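Long-range contacts in D-ribose pyranase (Bacillus subtilis, PDB 1OGD), which probably catalyses the interconversion of the beta-pyran and beta-furan forms of D-ribose, and binds beta-D-ribopyranose as a homodecamer of two pentamers: residues L48-D53 against T114-P119; M62-V67 against S89-E94; D35-I40 against K106-V111. All coordinates share one frame; numbering follows the deposited sequence.

Contact 1: residues L48-D53 against T114-P119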
loop_
_atom_site.group_PDB
_atom_site.type_symbol
_atom_site.label_atom_id
_atom_site.label_comp_id
_atom_site.label_asym_id
_atom_site.label_seq_id
_atom_site.Cartn_x
_atom_site.Cartn_y
_atom_site.Cartn_z
ATOM N N LEU A 48 32.842 -12.556 1.505
ATOM C CA LEU A 48 32.375 -12.187 2.843
ATOM C C LEU A 48 30.908 -11.743 2.836
ATOM O O LEU A 48 30.568 -10.711 2.256
ATOM C CB LEU A 48 33.262 -11.066 3.397
ATOM C CG LEU A 48 32.964 -10.438 4.763
ATOM C CD1 LEU A 48 32.850 -11.512 5.834
ATOM C CD2 LEU A 48 34.072 -9.455 5.111
ATOM N N PRO A 49 30.019 -12.518 3.485
ATOM C CA PRO A 49 30.301 -13.762 4.209
ATOM C C PRO A 49 30.461 -14.927 3.254
ATOM O O PRO A 49 29.987 -14.882 2.117
ATOM C CB PRO A 49 29.068 -13.957 5.095
ATOM C CG PRO A 49 28.252 -12.688 4.933
ATOM C CD PRO A 49 28.589 -12.193 3.568
ATOM N N ALA A 50 31.110 -15.982 3.731
ATOM C CA ALA A 50 31.326 -17.173 2.926
ATOM C C ALA A 50 30.142 -18.123 3.052
ATOM O O ALA A 50 29.416 -18.103 4.045
ATOM C CB ALA A 50 32.612 -17.875 3.369
ATOM N N PHE A 51 29.952 -18.948 2.030
ATOM C CA PHE A 51 28.874 -19.924 2.009
ATOM C C PHE A 51 28.930 -20.811 3.250
ATOM O O PHE A 51 27.911 -21.066 3.899
ATOM C CB PHE A 51 28.998 -20.800 0.765
ATOM C CG PHE A 51 28.018 -21.933 0.721
ATOM C CD1 PHE A 51 26.682 -21.706 0.401
ATOM C CD2 PHE A 51 28.431 -23.234 0.994
ATOM C CE1 PHE A 51 25.769 -22.759 0.352
ATOM C CE2 PHE A 51 27.530 -24.295 0.949
ATOM C CZ PHE A 51 26.194 -24.059 0.626
ATOM N N GLN A 52 30.130 -21.284 3.574
ATOM C CA GLN A 52 30.307 -22.157 4.724
ATOM C C GLN A 52 29.905 -21.485 6.023
ATOM O O GLN A 52 29.177 -22.065 6.819
ATOM C CB GLN A 52 31.761 -22.629 4.822
ATOM C CG GLN A 52 32.279 -23.267 3.549
ATOM C CD GLN A 52 33.555 -24.051 3.768
ATOM O OE1 GLN A 52 34.352 -23.729 4.649
ATOM N NE2 GLN A 52 33.762 -25.079 2.952
ATOM N N ASP A 53 30.377 -20.264 6.242
ATOM C CA ASP A 53 30.042 -19.556 7.468
ATOM C C ASP A 53 28.548 -19.341 7.618
ATOM O O ASP A 53 27.996 -19.530 8.703
ATOM C CB ASP A 53 30.763 -18.213 7.531
ATOM C CG ASP A 53 32.260 -18.372 7.683
ATOM O OD1 ASP A 53 32.685 -19.344 8.344
ATOM O OD2 ASP A 53 33.011 -17.526 7.157
ATOM N N THR A 114 24.904 -14.625 -0.051
ATOM C CA THR A 114 26.189 -14.505 0.628
ATOM C C THR A 114 27.177 -13.869 -0.352
ATOM O O THR A 114 26.822 -13.576 -1.496
ATOM C CB THR A 114 26.732 -15.880 1.047
ATOM O OG1 THR A 114 27.055 -16.639 -0.123
ATOM C CG2 THR A 114 25.693 -16.642 1.858
ATOM N N GLY A 115 28.411 -13.659 0.092
ATOM C CA GLY A 115 29.404 -13.063 -0.782
ATOM C C GLY A 115 30.228 -14.116 -1.497
ATOM O O GLY A 115 31.264 -13.806 -2.083
ATOM N N GLU A 116 29.756 -15.359 -1.456
ATOM C CA GLU A 116 30.446 -16.482 -2.075
ATOM C C GLU A 116 30.603 -16.346 -3.586
ATOM O O GLU A 116 29.614 -16.262 -4.319
ATOM C CB GLU A 116 29.706 -17.781 -1.766
ATOM C CG GLU A 116 30.466 -19.043 -2.150
ATOM C CD GLU A 116 31.731 -19.222 -1.328
ATOM O OE1 GLU A 116 31.636 -19.183 -0.083
ATOM O OE2 GLU A 116 32.816 -19.403 -1.923
ATOM N N PHE A 117 31.855 -16.338 -4.041
ATOM C CA PHE A 117 32.166 -16.227 -5.461
ATOM C C PHE A 117 32.667 -17.534 -6.075
ATOM O O PHE A 117 33.596 -17.523 -6.882
ATOM C CB PHE A 117 33.211 -15.130 -5.697
ATOM C CG PHE A 117 32.629 -13.802 -6.103
ATOM C CD1 PHE A 117 31.600 -13.219 -5.369
ATOM C CD2 PHE A 117 33.130 -13.121 -7.209
ATOM C CE1 PHE A 117 31.079 -11.972 -5.730
ATOM C CE2 PHE A 117 32.618 -11.873 -7.578
ATOM C CZ PHE A 117 31.589 -11.298 -6.836
ATOM N N THR A 118 32.071 -18.658 -5.690
ATOM C CA THR A 118 32.465 -19.941 -6.263
ATOM C C THR A 118 31.238 -20.627 -6.852
ATOM O O THR A 118 30.135 -20.503 -6.321
ATOM C CB THR A 118 33.141 -20.883 -5.225
ATOM O OG1 THR A 118 32.215 -21.213 -4.183
ATOM C CG2 THR A 118 34.364 -20.218 -4.630
ATOM N N PRO A 119 31.420 -21.360 -7.962
ATOM C CA PRO A 119 30.377 -22.091 -8.690
ATOM C C PRO A 119 29.473 -23.020 -7.887
ATOM O O PRO A 119 29.939 -23.863 -7.117
ATOM C CB PRO A 119 31.170 -22.861 -9.745
ATOM C CG PRO A 119 32.326 -21.969 -10.007
ATOM C CD PRO A 119 32.726 -21.548 -8.617
HETATM O O HOH W 1 32.583 -21.080 1.492
#
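Pro49 and Gly115 bring the two backbones together, Gly115 N donating to Pro49 O at 2.8 Å just after the cis peptide bond before Pro49. Glu116 CG lies anti to the backbone N (chi1 -170°) and the chain then bends at chi2 (66°), which carries the carboxylate to the start of helix 51-61. There OE1 takes the backbone N-H of Phe51 on its anti lone pair, 2.7 Å from Phe51 N to Glu116 OE1 and nearly straight at 167°. A water donates to the same OE1 and accepts from Gln52 N, so this oxygen serves one N-H directly and a second through the water, past the N-cap residue Ala50, where a negative charge is likely to suit the helix dipole. Alongside this bond, Glu116 CG packs against Phe51 CB at 3.7 Å. Thr118 OG1 donates to Glu116 OE2 from above the carboxylate plane, 3.0 Å away. Thr114 OG1 closes an ST turn by accepting from Glu116 N, and also bonds Ala27 O. The same loop carries Pro119 of the ribopyranose pocket, and Glu116 also packs against substrate-binding Asp28. The loop after strand 110-113 is thus tied to helix 51-61, with Phe51 touching strand 23-27 and helix 78-87.

Contact 2: residues M62-V67 against S89-E94; sequences MAVEKV and SEQEIE
Glu92 O is gripped by Val67 N, 2.8 Å away, and also meets the CA-H of Lys66, with 3.4 Å between Lys66 CA and Glu92 O. One residue further on the pattern repeats the other way: Glu94 N donates to Val67 O at 2.9 Å, and the CA-H of Ile93 points at that same oxygen. Lys66 therefore sits beside Glu92, and Val67 beside Ile93, as parallel bridge partners. Lys66 is fully stretched, with CG anti to the backbone N (chi1 -179°), and its methylenes run alongside the Glu92 side chain in the same direction. The ammonium passes Glu92 OE1 too far off for a salt bridge, then forms one with Glu94, 2.9 Å from Lys66 NZ to Glu94 OE1. It approaches from above the carboxylate, 53° out of its plane, with the two side chains slanting across each other. On the opposite face of the sheet from Lys66 and Glu92, Val67 CB packs on Ile93 CG1 at 4.3 Å, and Phe88 also touches Val67. Gln91 bends at chi2 and presses CG tightly on the carbonyl of Val64, 3.0 Å from Gln91 CG to Val64 O. The chain of 64-70 turns a corner at Glu65, where Glu65 and Lys66 both face Gln126 in a classic beta bulge; Glu65 OE1 bonds NE2 of His20, the inferred proton donor. Strands 64-70 and 92-96, parallel neighbours joined through helices 72-76 and 78-87, make a beta-alpha-beta crossover at one edge of the chain's mixed sheet.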
loop_
_atom_site.group_PDB
_atom_site.type_symbol
_atom_site.label_atom_id
_atom_site.label_comp_id
_atom_site.label_asym_id
_atom_site.label_seq_id
_atom_site.Cartn_x
_atom_site.Cartn_y
_atom_site.Cartn_z
ATOM N N MET A 62 18.407 -23.410 13.074
ATOM C CA MET A 62 17.260 -23.977 12.388
ATOM C C MET A 62 17.303 -25.496 12.355
ATOM O O MET A 62 18.346 -26.083 12.082
ATOM C CB MET A 62 17.246 -23.438 10.957
ATOM C CG MET A 62 16.155 -23.967 10.066
ATOM S SD MET A 62 16.397 -23.389 8.363
ATOM C CE MET A 62 15.437 -24.572 7.518
ATOM N N ALA A 63 16.167 -26.127 12.633
ATOM C CA ALA A 63 16.076 -27.578 12.582
ATOM C C ALA A 63 15.880 -27.972 11.112
ATOM O O ALA A 63 14.820 -27.730 10.529
ATOM C CB ALA A 63 14.901 -28.062 13.417
ATOM N N VAL A 64 16.905 -28.576 10.519
ATOM C CA VAL A 64 16.857 -28.991 9.119
ATOM C C VAL A 64 16.635 -30.494 8.971
ATOM O O VAL A 64 17.367 -31.290 9.562
ATOM C CB VAL A 64 18.173 -28.625 8.406
ATOM C CG1 VAL A 64 18.083 -28.984 6.934
ATOM C CG2 VAL A 64 18.477 -27.135 8.600
ATOM N N GLU A 65 15.631 -30.888 8.188
ATOM C CA GLU A 65 15.369 -32.310 7.981
ATOM C C GLU A 65 15.838 -32.802 6.618
ATOM O O GLU A 65 15.913 -34.006 6.380
ATOM C CB GLU A 65 13.880 -32.636 8.145
ATOM C CG GLU A 65 12.952 -31.934 7.170
ATOM C CD GLU A 65 11.556 -32.542 7.151
ATOM O OE1 GLU A 65 11.151 -33.143 8.173
ATOM O OE2 GLU A 65 10.859 -32.411 6.120
ATOM N N LYS A 66 16.163 -31.876 5.721
ATOM C CA LYS A 66 16.618 -32.255 4.388
ATOM C C LYS A 66 17.323 -31.091 3.704
ATOM O O LYS A 66 16.893 -29.941 3.814
ATOM C CB LYS A 66 15.429 -32.709 3.541
ATOM C CG LYS A 66 15.784 -33.158 2.136
ATOM C CD LYS A 66 14.525 -33.549 1.379
ATOM C CE LYS A 66 14.834 -33.989 -0.040
ATOM N NZ LYS A 66 13.594 -34.332 -0.793
ATOM N N VAL A 67 18.411 -31.400 3.006
ATOM C CA VAL A 67 19.187 -30.394 2.297
ATOM C C VAL A 67 19.136 -30.721 0.812
ATOM O O VAL A 67 19.131 -31.893 0.428
ATOM C CB VAL A 67 20.660 -30.391 2.754
ATOM C CG1 VAL A 67 21.401 -29.230 2.111
ATOM C CG2 VAL A 67 20.739 -30.301 4.276
ATOM N N SER A 89 25.395 -34.285 8.386
ATOM C CA SER A 89 25.607 -35.725 8.502
ATOM C C SER A 89 24.318 -36.522 8.659
ATOM O O SER A 89 24.077 -37.471 7.915
ATOM C CB SER A 89 26.510 -36.019 9.701
ATOM O OG SER A 89 27.708 -35.269 9.632
ATOM N N GLU A 90 23.498 -36.137 9.632
ATOM C CA GLU A 90 22.244 -36.836 9.903
ATOM C C GLU A 90 21.124 -36.541 8.915
ATOM O O GLU A 90 20.270 -37.391 8.667
ATOM C CB GLU A 90 21.755 -36.516 11.317
ATOM C CG GLU A 90 22.728 -36.910 12.416
ATOM C CD GLU A 90 22.095 -36.861 13.796
ATOM O OE1 GLU A 90 21.569 -35.790 14.177
ATOM O OE2 GLU A 90 22.126 -37.895 14.499
ATOM N N GLN A 91 21.122 -35.337 8.354
ATOM C CA GLN A 91 20.089 -34.951 7.406
ATOM C C GLN A 91 20.234 -35.652 6.065
ATOM O O GLN A 91 21.310 -36.136 5.707
ATOM C CB GLN A 91 20.109 -33.437 7.176
ATOM C CG GLN A 91 19.739 -32.609 8.390
ATOM C CD GLN A 91 20.730 -32.758 9.522
ATOM O OE1 GLN A 91 21.918 -32.462 9.369
ATOM N NE2 GLN A 91 20.248 -33.217 10.671
ATOM N N GLU A 92 19.128 -35.698 5.331
ATOM C CA GLU A 92 19.087 -36.304 4.009
ATOM C C GLU A 92 19.531 -35.265 2.979
ATOM O O GLU A 92 18.948 -34.185 2.887
ATOM C CB GLU A 92 17.664 -36.761 3.695
ATOM C CG GLU A 92 17.457 -37.202 2.261
ATOM C CD GLU A 92 15.998 -37.440 1.940
ATOM O OE1 GLU A 92 15.694 -37.795 0.782
ATOM O OE2 GLU A 92 15.155 -37.270 2.849
ATOM N N ILE A 93 20.564 -35.589 2.210
ATOM C CA ILE A 93 21.059 -34.670 1.196
ATOM C C ILE A 93 20.672 -35.150 -0.196
ATOM O O ILE A 93 21.091 -36.219 -0.636
ATOM C CB ILE A 93 22.588 -34.525 1.275
ATOM C CG1 ILE A 93 22.979 -33.989 2.651
ATOM C CG2 ILE A 93 23.081 -33.580 0.191
ATOM C CD1 ILE A 93 24.471 -33.819 2.841
ATOM N N GLU A 94 19.868 -34.349 -0.885
ATOM C CA GLU A 94 19.412 -34.682 -2.225
ATOM C C GLU A 94 20.047 -33.761 -3.270
ATOM O O GLU A 94 20.154 -32.549 -3.064
ATOM C CB GLU A 94 17.886 -34.587 -2.284
ATOM C CG GLU A 94 17.294 -34.798 -3.663
ATOM C CD GLU A 94 15.777 -34.732 -3.660
ATOM O OE1 GLU A 94 15.224 -33.779 -3.074
ATOM O OE2 GLU A 94 15.135 -35.626 -4.250
#

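Contact 3: residues D35-I40 against K106-V111; sequences DGVLKI and KDAKAV
Val37 meets the 106-111 segment first, through both of its methyls. CG1, anti to the backbone N (chi1 177°), lies 3.7 Å from Val111 CG2, with the two valine side chains crossing at about a right angle. Val37 CG2 reaches Lys106 O at 3.8 Å, and both methyls lie near the carbonyl of Ala108. Cutting this valine back to an alanine would probably leave a gap between Val111 and the 106-108 backbone, since both methyls that fill it would be lost. Leu38 comes next: Leu38 CB lies 3.8 Å from Lys109 O and near the methyl of Ala110. Its carbonyl receives the N-H of Val111, 2.8 Å from Val111 N to Leu38 O, while the CA-H of Ala110 approaches the same oxygen. At Lys39 the side chain emerges on the face that Val111 shares, and both lean on Val33. The lysine is extended throughout, which takes NZ across to a salt bridge with Asp17 of a neighbouring subunit. In the backbone, the CA-H of Lys39 meets Val111 O, 3.6 Å between Lys39 CA and Val111 O. Ile40 N then donates to Val111 O at 2.9 Å, almost straight at 176°. Strand 38-41 thereby runs parallel to 110-113 at one edge, within this chain, of the mixed sheet; 110-113 leads on to strand 23-27, and helix 9-17 packs against the Ile40 side chain.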
loop_
_atom_site.group_PDB
_atom_site.type_symbol
_atom_site.label_atom_id
_atom_site.label_comp_id
_atom_site.label_asym_id
_atom_site.label_seq_id
_atom_site.Cartn_x
_atom_site.Cartn_y
_atom_site.Cartn_z
ATOM N N ASP A 35 10.902 -13.964 -8.914
ATOM C CA ASP A 35 10.061 -12.827 -8.551
ATOM C C ASP A 35 9.158 -13.250 -7.399
ATOM O O ASP A 35 8.708 -14.394 -7.348
ATOM C CB ASP A 35 9.189 -12.392 -9.734
ATOM C CG ASP A 35 9.998 -11.820 -10.873
ATOM O OD1 ASP A 35 10.702 -10.808 -10.654
ATOM O OD2 ASP A 35 9.931 -12.383 -11.988
ATOM N N GLY A 36 8.904 -12.332 -6.472
ATOM C CA GLY A 36 8.042 -12.655 -5.347
ATOM C C GLY A 36 8.719 -13.295 -4.143
ATOM O O GLY A 36 8.127 -13.361 -3.067
ATOM N N VAL A 37 9.947 -13.774 -4.306
ATOM C CA VAL A 37 10.650 -14.394 -3.189
ATOM C C VAL A 37 11.500 -13.357 -2.469
ATOM O O VAL A 37 12.257 -12.621 -3.099
ATOM C CB VAL A 37 11.554 -15.564 -3.663
ATOM C CG1 VAL A 37 12.327 -16.144 -2.483
ATOM C CG2 VAL A 37 10.698 -16.644 -4.305
ATOM N N LEU A 38 11.360 -13.299 -1.147
ATOM C CA LEU A 38 12.109 -12.350 -0.340
ATOM C C LEU A 38 13.612 -12.579 -0.445
ATOM O O LEU A 38 14.097 -13.708 -0.332
ATOM C CB LEU A 38 11.689 -12.455 1.126
ATOM C CG LEU A 38 12.464 -11.567 2.104
ATOM C CD1 LEU A 38 12.182 -10.090 1.809
ATOM C CD2 LEU A 38 12.057 -11.917 3.537
ATOM N N LYS A 39 14.345 -11.492 -0.635
ATOM C CA LYS A 39 15.790 -11.553 -0.756
ATOM C C LYS A 39 16.474 -10.815 0.390
ATOM O O LYS A 39 16.238 -9.631 0.616
ATOM C CB LYS A 39 16.208 -10.943 -2.094
ATOM C CG LYS A 39 17.698 -10.922 -2.367
ATOM C CD LYS A 39 17.921 -10.228 -3.694
ATOM C CE LYS A 39 19.368 -10.174 -4.091
ATOM N NZ LYS A 39 19.467 -9.492 -5.404
ATOM N N ILE A 40 17.327 -11.525 1.118
ATOM C CA ILE A 40 18.059 -10.929 2.223
ATOM C C ILE A 40 19.529 -11.032 1.840
ATOM O O ILE A 40 20.106 -12.119 1.832
ATOM C CB ILE A 40 17.777 -11.682 3.529
ATOM C CG1 ILE A 40 16.274 -11.641 3.825
ATOM C CG2 ILE A 40 18.550 -11.048 4.668
ATOM C CD1 ILE A 40 15.833 -12.485 5.019
ATOM N N LYS A 106 11.595 -21.192 -6.275
ATOM C CA LYS A 106 10.400 -20.366 -6.421
ATOM C C LYS A 106 9.455 -20.587 -5.236
ATOM O O LYS A 106 8.574 -19.773 -4.971
ATOM C CB LYS A 106 9.687 -20.704 -7.737
ATOM C CG LYS A 106 10.558 -20.494 -8.970
ATOM C CD LYS A 106 9.880 -20.961 -10.253
ATOM C CE LYS A 106 8.618 -20.166 -10.551
ATOM N NZ LYS A 106 7.989 -20.620 -11.821
ATOM N N ASP A 107 9.657 -21.692 -4.523
ATOM C CA ASP A 107 8.831 -22.034 -3.367
ATOM C C ASP A 107 9.457 -21.636 -2.037
ATOM O O ASP A 107 8.831 -21.770 -0.986
ATOM C CB ASP A 107 8.540 -23.536 -3.346
ATOM C CG ASP A 107 7.552 -23.948 -4.409
ATOM O OD1 ASP A 107 6.459 -23.343 -4.455
ATOM O OD2 ASP A 107 7.859 -24.871 -5.193
ATOM N N ALA A 108 10.690 -21.148 -2.084
ATOM C CA ALA A 108 11.403 -20.739 -0.880
ATOM C C ALA A 108 10.762 -19.532 -0.208
ATOM O O ALA A 108 10.194 -18.667 -0.875
ATOM C CB ALA A 108 12.848 -20.424 -1.223
ATOM N N LYS A 109 10.864 -19.473 1.118
ATOM C CA LYS A 109 10.312 -18.362 1.875
ATOM C C LYS A 109 11.268 -17.186 1.752
ATOM O O LYS A 109 10.893 -16.039 1.963
ATOM C CB LYS A 109 10.153 -18.743 3.354
ATOM C CG LYS A 109 9.192 -19.888 3.604
ATOM C CD LYS A 109 7.782 -19.522 3.168
ATOM C CE LYS A 109 6.836 -20.706 3.277
ATOM N NZ LYS A 109 5.461 -20.349 2.816
ATOM N N ALA A 110 12.511 -17.477 1.397
ATOM C CA ALA A 110 13.511 -16.431 1.260
ATOM C C ALA A 110 14.799 -16.979 0.674
ATOM O O ALA A 110 15.066 -18.187 0.728
ATOM C CB ALA A 110 13.804 -15.804 2.626
ATOM N N VAL A 111 15.588 -16.076 0.108
ATOM C CA VAL A 111 16.876 -16.426 -0.457
ATOM C C VAL A 111 17.868 -15.558 0.291
ATOM O O VAL A 111 17.701 -14.342 0.375
ATOM C CB VAL A 111 16.958 -16.114 -1.970
ATOM C CG1 VAL A 111 18.376 -16.372 -2.483
ATOM C CG2 VAL A 111 15.965 -16.980 -2.732
#

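Overall arrangement
Contact 1 is the buried one, contact 3 is partly buried, and contact 2 lies at the surface. Contacts 2 and 3 both pair parallel strands of the same mixed sheet, but at its two outer strands, with centres about 20 Å apart. At contact 2 charged side chains line the face of Lys66 and Glu92, with Val67 and Ile93 on the other; at contact 3 valines and alanine dominate the packing, and Lys39 and Lys109 reach other subunits. Contact 1 pairs no strands: a carboxylate meets a helix start, and segment 114-119, just past strand 110-113 and close behind contact 3's second segment, ends at Pro119 of the ribose pocket. Along the sequence contact 2 nests within both others' loops.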